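Local coordinates for protein paraflagellar rod component (Trypanosoma brucei, PDB 2Q0X) that is of unknown function but has an alpha/beta hydrolase fold and is probably a component of the paraflagellar rod, at residues 74-79 and 88-93. Sequence-based numbering, arbitrary orientation.
Sequences EVPSGK and AHDAED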
# COMPACT_ATOMS: atom_id res chain seq x y z
N GLU A 74 2.55 6.70 0.19
CA GLU A 74 1.28 6.06 -0.15
C GLU A 74 0.18 6.58 0.76
O GLU A 74 0.29 6.50 1.97
CB GLU A 74 1.40 4.54 -0.09
CG GLU A 74 2.12 4.00 -1.32
CD GLU A 74 2.44 2.50 -1.23
OE1 GLU A 74 2.76 1.92 -2.32
OE2 GLU A 74 2.38 1.94 -0.08
N VAL A 75 -0.86 7.12 0.14
CA VAL A 75 -2.08 7.56 0.84
C VAL A 75 -2.59 6.44 1.75
O VAL A 75 -2.86 5.36 1.27
CB VAL A 75 -3.23 7.90 -0.16
CG1 VAL A 75 -4.42 8.48 0.57
CG2 VAL A 75 -2.78 8.88 -1.15
N PRO A 76 -2.73 6.72 3.07
CA PRO A 76 -3.18 5.70 4.04
C PRO A 76 -4.53 5.04 3.71
O PRO A 76 -4.72 3.86 3.98
CB PRO A 76 -3.30 6.49 5.35
CG PRO A 76 -2.43 7.67 5.16
CD PRO A 76 -2.44 8.01 3.72
N SER A 77 -5.45 5.84 3.17
CA SER A 77 -6.76 5.37 2.76
C SER A 77 -6.71 4.46 1.53
O SER A 77 -7.72 3.89 1.16
CB SER A 77 -7.69 6.56 2.47
OG SER A 77 -7.19 7.30 1.38
N GLY A 78 -5.54 4.35 0.90
CA GLY A 78 -5.32 3.37 -0.15
C GLY A 78 -5.23 1.95 0.40
O GLY A 78 -5.32 1.00 -0.35
N LYS A 79 -5.05 1.81 1.72
CA LYS A 79 -4.91 0.51 2.34
C LYS A 79 -6.18 0.04 3.03
O LYS A 79 -6.97 0.84 3.56
CB LYS A 79 -3.74 0.54 3.34
CG LYS A 79 -2.38 0.73 2.67
CD LYS A 79 -1.27 -0.13 3.29
CE LYS A 79 -1.45 -1.61 2.99
NZ LYS A 79 -0.33 -2.44 3.53
N ALA A 88 -9.98 14.65 4.72
CA ALA A 88 -9.40 15.58 5.69
C ALA A 88 -8.32 14.89 6.54
O ALA A 88 -7.31 15.49 6.88
CB ALA A 88 -10.49 16.20 6.59
N HIS A 89 -8.55 13.62 6.88
CA HIS A 89 -7.60 12.87 7.70
C HIS A 89 -6.39 12.41 6.91
O HIS A 89 -5.28 12.49 7.42
CB HIS A 89 -8.30 11.70 8.39
CG HIS A 89 -9.25 12.13 9.47
ND1 HIS A 89 -10.43 12.78 9.19
CD2 HIS A 89 -9.20 11.99 10.82
CE1 HIS A 89 -11.07 13.04 10.32
NE2 HIS A 89 -10.34 12.57 11.32
N ASP A 90 -6.58 11.95 5.67
CA ASP A 90 -5.47 11.69 4.75
C ASP A 90 -4.58 12.93 4.61
O ASP A 90 -3.36 12.83 4.71
CB ASP A 90 -5.99 11.33 3.35
CG ASP A 90 -6.18 9.82 3.12
OD1 ASP A 90 -5.74 8.97 3.92
OD2 ASP A 90 -6.78 9.49 2.07
N ALA A 91 -5.22 14.09 4.35
CA ALA A 91 -4.55 15.40 4.26
C ALA A 91 -3.71 15.70 5.49
O ALA A 91 -2.55 16.09 5.37
CB ALA A 91 -5.59 16.51 4.07
N GLU A 92 -4.32 15.51 6.65
CA GLU A 92 -3.66 15.68 7.92
C GLU A 92 -2.42 14.79 8.06
O GLU A 92 -1.37 15.27 8.49
CB GLU A 92 -4.63 15.41 9.07
CG GLU A 92 -4.02 15.65 10.43
CD GLU A 92 -5.05 15.70 11.53
OE1 GLU A 92 -6.03 14.91 11.48
OE2 GLU A 92 -4.85 16.51 12.47
N ASP A 93 -2.54 13.51 7.71
CA ASP A 93 -1.38 12.60 7.67
C ASP A 93 -0.28 13.10 6.74
O ASP A 93 0.89 13.05 7.09
CB ASP A 93 -1.81 11.20 7.22
CG ASP A 93 -2.76 10.54 8.18
OD1 ASP A 93 -2.77 10.93 9.35
OD2 ASP A 93 -3.50 9.65 7.75
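The carboxylate of D90 meets S77 through both of its oxygens, a good example of a helix side chain holding a tight turn of the loop that leads into its own helix. The secure bond is to OD1, which takes the backbone N-H of S77 on its syn lone pair, a bent bond of 3.2 Å between N and OD1 with an angle of 140° at the hydrogen. OD2 meets the S77 hydroxyl; its modelled separation from OG, 2.3 Å, is doubtful, too short to be taken literally. A chi1 of 64° sets OG between the backbone N and the carbonyl carbon and turns it toward OD2, beside the N-H bond.

Around this pair the packing is close. CG1 of V75 comes in crosswise to the D90 side chain, against OD2, while CD of the P76 ring lies 3.4 Å from OD1 of D90. NH1 of R191 forms a salt bridge with OD2 and also bonds S77 OG, joining both sides of the contact; it probably favours the charged form of the acid.

One helical turn on, the contact is sparser, though K22 and I28 still cover it. D93 offers P76 a single close approach, OD2 to CG at 3.4 Å. The amide of Q85 bonds both D90 OD1 and D93 OD2, bridging the two acids. The solvent side of the helix is at H89 and E92. Within 74-79, the bond from G78 N to V75 O closes the short 3-10 turn. The contact thus ties the loop after strand 69-73 to the start of helix 87-104, within a beta-alpha connection of the alpha/beta hydrolase fold.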